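Glucuronoarabinoxylan endo-1,4-beta-xylanase (Clostridium papyrosolvens, PDB 4FMV) is a family 30 glycoside hydrolase, a xylanase whose catalytic module, present here, cleaves internal beta-1,4 linkages in xylan, and may also act on beta-1,4-glucans. Local coordinates at residues F338-S350 / A361-T373. Sequence-based numbering, arbitrary orientation.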
loop_
_atom_site.group_PDB
_atom_site.type_symbol
_atom_site.label_atom_id
_atom_site.label_comp_id
_atom_site.label_asym_id
_atom_site.label_seq_id
_atom_site.Cartn_x
_atom_site.Cartn_y
_atom_site.Cartn_z
ATOM N N PHE A 338 -0.321 24.271 15.299
ATOM C CA PHE A 338 0.115 24.083 13.926
ATOM C C PHE A 338 0.202 25.434 13.217
ATOM O O PHE A 338 -0.678 26.273 13.387
ATOM C CB PHE A 338 -0.872 23.198 13.172
ATOM C CG PHE A 338 -1.083 21.838 13.784
ATOM C CD1 PHE A 338 -0.306 20.764 13.392
ATOM C CD2 PHE A 338 -2.092 21.625 14.711
ATOM C CE1 PHE A 338 -0.514 19.496 13.925
ATOM C CE2 PHE A 338 -2.304 20.361 15.258
ATOM C CZ PHE A 338 -1.509 19.299 14.864
ATOM N N ASN A 339 1.255 25.628 12.421
ATOM C CA ASN A 339 1.451 26.858 11.648
ATOM C C ASN A 339 1.639 26.568 10.161
ATOM O O ASN A 339 2.559 25.841 9.780
ATOM C CB ASN A 339 2.697 27.615 12.116
ATOM C CG ASN A 339 2.703 27.883 13.597
ATOM O OD1 ASN A 339 1.650 28.079 14.219
ATOM N ND2 ASN A 339 3.900 27.918 14.176
ATOM N N PHE A 340 0.796 27.162 9.321
ATOM C CA PHE A 340 0.962 27.060 7.876
ATOM C C PHE A 340 1.932 28.120 7.380
ATOM O O PHE A 340 1.863 29.298 7.790
ATOM C CB PHE A 340 -0.371 27.249 7.172
ATOM C CG PHE A 340 -1.391 26.180 7.488
ATOM C CD1 PHE A 340 -1.294 24.913 6.913
ATOM C CD2 PHE A 340 -2.472 26.454 8.326
ATOM C CE1 PHE A 340 -2.240 23.935 7.186
ATOM C CE2 PHE A 340 -3.422 25.489 8.600
ATOM C CZ PHE A 340 -3.304 24.224 8.032
ATOM N N GLN A 341 2.846 27.709 6.508
ATOM C CA GLN A 341 3.647 28.680 5.797
ATOM C C GLN A 341 3.591 28.432 4.288
ATOM O O GLN A 341 3.333 27.310 3.825
ATOM C CB GLN A 341 5.074 28.786 6.369
ATOM C CG GLN A 341 6.050 27.709 5.974
ATOM C CD GLN A 341 7.352 27.800 6.764
ATOM O OE1 GLN A 341 7.492 28.627 7.671
ATOM N NE2 GLN A 341 8.321 26.957 6.408
ATOM N N ASN A 342 3.776 29.503 3.527
ATOM C CA ASN A 342 3.628 29.441 2.084
ATOM C C ASN A 342 2.229 29.027 1.657
ATOM O O ASN A 342 2.053 28.333 0.660
ATOM C CB ASN A 342 4.676 28.521 1.480
ATOM C CG ASN A 342 6.056 29.107 1.569
ATOM O OD1 ASN A 342 6.233 30.311 1.377
ATOM N ND2 ASN A 342 7.041 28.275 1.874
ATOM N N GLY A 343 1.243 29.467 2.435
ATOM C CA GLY A 343 -0.160 29.233 2.149
ATOM C C GLY A 343 -0.936 29.233 3.455
ATOM O O GLY A 343 -0.344 29.371 4.526
ATOM N N SER A 344 -2.253 29.069 3.381
ATOM C CA SER A 344 -3.052 28.947 4.591
ATOM C C SER A 344 -4.435 28.349 4.342
ATOM O O SER A 344 -4.787 28.013 3.208
ATOM C CB SER A 344 -3.197 30.303 5.276
ATOM O OG SER A 344 -3.869 30.163 6.514
ATOM N N ALA A 345 -5.209 28.233 5.418
ATOM C CA ALA A 345 -6.558 27.702 5.360
ATOM C C ALA A 345 -7.471 28.628 6.139
ATOM O O ALA A 345 -7.031 29.298 7.069
ATOM C CB ALA A 345 -6.598 26.292 5.938
ATOM N N SER A 346 -8.738 28.689 5.744
ATOM C CA SER A 346 -9.703 29.535 6.435
ATOM C C SER A 346 -10.073 28.872 7.756
ATOM O O SER A 346 -10.256 29.542 8.784
ATOM C CB SER A 346 -10.944 29.722 5.562
ATOM O OG SER A 346 -10.944 28.772 4.503
ATOM N N SER A 347 -10.167 27.543 7.707
ATOM C CA SER A 347 -10.485 26.734 8.872
ATOM C C SER A 347 -10.227 25.266 8.530
ATOM O O SER A 347 -9.856 24.938 7.398
ATOM C CB SER A 347 -11.952 26.910 9.243
ATOM O OG SER A 347 -12.764 26.499 8.157
ATOM N N VAL A 348 -10.432 24.383 9.500
ATOM C CA VAL A 348 -10.287 22.954 9.251
ATOM C C VAL A 348 -11.346 22.167 10.031
ATOM O O VAL A 348 -11.880 22.647 11.029
ATOM C CB VAL A 348 -8.886 22.424 9.671
ATOM C CG1 VAL A 348 -7.745 23.266 9.040
ATOM C CG2 VAL A 348 -8.771 22.389 11.184
ATOM N N VAL A 349 -11.623 20.952 9.570
ATOM C CA VAL A 349 -12.484 20.036 10.283
ATOM C C VAL A 349 -11.600 18.851 10.621
ATOM O O VAL A 349 -10.545 18.676 10.026
ATOM C CB VAL A 349 -13.717 19.617 9.445
ATOM C CG1 VAL A 349 -14.469 20.852 8.964
ATOM C CG2 VAL A 349 -13.314 18.724 8.249
ATOM N N SER A 350 -11.988 18.072 11.620
ATOM C CA SER A 350 -11.152 16.985 12.080
ATOM C C SER A 350 -11.939 15.690 12.138
ATOM O O SER A 350 -13.166 15.692 12.206
ATOM C CB SER A 350 -10.597 17.296 13.458
ATOM O OG SER A 350 -11.629 17.294 14.416
ATOM N N ALA A 361 -16.363 12.541 13.376
ATOM C CA ALA A 361 -16.233 13.968 13.106
ATOM C C ALA A 361 -15.711 14.642 14.350
ATOM O O ALA A 361 -16.125 14.317 15.455
ATOM C CB ALA A 361 -17.571 14.572 12.705
ATOM N N GLY A 362 -14.771 15.555 14.178
ATOM C CA GLY A 362 -14.194 16.240 15.315
ATOM C C GLY A 362 -14.628 17.684 15.398
ATOM O O GLY A 362 -15.620 18.092 14.784
ATOM N N ALA A 363 -13.856 18.463 16.150
ATOM C CA ALA A 363 -14.159 19.873 16.355
ATOM C C ALA A 363 -13.767 20.676 15.125
ATOM O O ALA A 363 -12.646 20.547 14.641
ATOM C CB ALA A 363 -13.410 20.391 17.582
ATOM N N ASN A 364 -14.686 21.488 14.607
ATOM C CA ASN A 364 -14.321 22.480 13.594
ATOM C C ASN A 364 -13.460 23.558 14.232
ATOM O O ASN A 364 -13.827 24.098 15.276
ATOM C CB ASN A 364 -15.557 23.127 12.979
ATOM C CG ASN A 364 -16.464 22.124 12.316
ATOM O OD1 ASN A 364 -16.012 21.073 11.869
ATOM N ND2 ASN A 364 -17.755 22.441 12.245
ATOM N N ILE A 365 -12.323 23.872 13.614
ATOM C CA ILE A 365 -11.358 24.787 14.224
ATOM C C ILE A 365 -11.022 25.963 13.305
ATOM O O ILE A 365 -10.668 25.768 12.142
ATOM C CB ILE A 365 -10.044 24.056 14.618
ATOM C CG1 ILE A 365 -10.341 22.712 15.293
ATOM C CG2 ILE A 365 -9.166 24.933 15.529
ATOM C CD1 ILE A 365 -9.085 21.890 15.582
ATOM N N ALA A 366 -11.135 27.183 13.834
ATOM C CA ALA A 366 -10.772 28.378 13.074
ATOM C C ALA A 366 -9.257 28.470 12.899
ATOM O O ALA A 366 -8.500 28.200 13.830
ATOM C CB ALA A 366 -11.292 29.623 13.762
ATOM N N VAL A 367 -8.820 28.846 11.702
ATOM C CA VAL A 367 -7.412 29.135 11.470
ATOM C C VAL A 367 -7.169 30.651 11.449
ATOM O O VAL A 367 -7.689 31.374 10.604
ATOM C CB VAL A 367 -6.868 28.442 10.194
ATOM C CG1 VAL A 367 -5.484 28.967 9.837
ATOM C CG2 VAL A 367 -6.816 26.938 10.395
ATOM N N THR A 368 -6.385 31.118 12.408
ATOM C CA THR A 368 -6.085 32.530 12.547
ATOM C C THR A 368 -4.606 32.819 12.275
ATOM O O THR A 368 -3.717 32.158 12.818
ATOM C CB THR A 368 -6.455 32.989 13.949
ATOM O OG1 THR A 368 -7.865 32.805 14.134
ATOM C CG2 THR A 368 -6.081 34.448 14.159
ATOM N N ASN A 369 -4.345 33.798 11.419
ATOM C CA ASN A 369 -2.975 34.168 11.089
ATOM C C ASN A 369 -2.138 32.952 10.682
ATOM O O ASN A 369 -0.964 32.840 11.045
ATOM C CB ASN A 369 -2.325 34.880 12.279
ATOM C CG ASN A 369 -1.250 35.870 11.858
ATOM O OD1 ASN A 369 -1.449 36.666 10.933
ATOM N ND2 ASN A 369 -0.103 35.825 12.535
ATOM N N GLY A 370 -2.750 32.032 9.943
ATOM C CA GLY A 370 -2.050 30.844 9.490
ATOM C C GLY A 370 -1.840 29.801 10.577
ATOM O O GLY A 370 -1.093 28.850 10.374
ATOM N N SER A 371 -2.507 29.966 11.719
ATOM C CA SER A 371 -2.285 29.093 12.874
ATOM C C SER A 371 -3.564 28.530 13.500
ATOM O O SER A 371 -4.584 29.216 13.565
ATOM C CB SER A 371 -1.505 29.846 13.947
ATOM O OG SER A 371 -1.050 28.952 14.947
ATOM N N PHE A 372 -3.508 27.283 13.971
ATOM C CA PHE A 372 -4.595 26.752 14.801
ATOM C C PHE A 372 -4.059 25.774 15.829
ATOM O O PHE A 372 -3.067 25.091 15.580
ATOM C CB PHE A 372 -5.689 26.091 13.952
ATOM C CG PHE A 372 -5.326 24.721 13.444
ATOM C CD1 PHE A 372 -4.652 24.570 12.244
ATOM C CD2 PHE A 372 -5.669 23.583 14.166
ATOM C CE1 PHE A 372 -4.317 23.320 11.774
ATOM C CE2 PHE A 372 -5.330 22.319 13.701
ATOM C CZ PHE A 372 -4.658 22.186 12.503
ATOM N N THR A 373 -4.719 25.702 16.980
ATOM C CA THR A 373 -4.330 24.758 18.022
ATOM C C THR A 373 -5.427 23.717 18.249
ATOM O O THR A 373 -6.621 24.024 18.217
ATOM C CB THR A 373 -3.981 25.475 19.349
ATOM O OG1 THR A 373 -2.942 26.434 19.117
ATOM C CG2 THR A 373 -3.517 24.469 20.413
#
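Phe372 packs between Phe338 and Val348, which belong to two different strands of segment 338-350. Its CG lies between the backbone N and the carbonyl carbon (chi1 77°). This places the ring with one face to Val348 CG2 and the opposite face to Phe338. Along one side of the ring, Phe340 CE2 comes to the edge, near the plane, close to CD1 and 3.9 Å from Phe372 CE1. CE1 also meets Phe338 CB, a CH-pi contact over the face. Along the other side, CD2 and CE2 meet Phe338 CD2. At the tip, Phe372 CZ comes 3.4 Å from Phe338 CD2. The ring planes are only 21° apart, but the rings are offset, with little of one above the other. The ring atom closest to Val348 CG2 is Phe372 CE2.

Backbone bonds fix this register. Phe338 and Phe372 form an antiparallel hydrogen-bonded pair, with Phe338 N 2.9 Å from Phe372 O. Phe340 N adds a bond to Gly370 O at the type I' turn Thr368-Ser371. Further along, Val348 and Ile365 pair in the same way, with Ile365 N 2.9 Å from Val348 O. Val367 lies between the two pairings. Its CG2 reaches Val348 CG1 and the edge of the Phe340 ring, while CG1 lies 3.2 Å from Ala345 O.

The other face of the first pairing is polar. Ser371 OG sits 2.9 Å from Asn339 OD1 and 3.1 Å from Phe338 O. Lys337 NZ is hydrogen-bonded to it. Asn339 ND2 bonds to Asp4, near the N terminus.

On the apolar face of this antiparallel pair, the rings pack against Val348 of the hairpin 347-353/360-366 and against Phe384. This is the hydrophobic core of the beta-sandwich side domain that accompanies the (beta/alpha)8 barrel in family 30 xylanases.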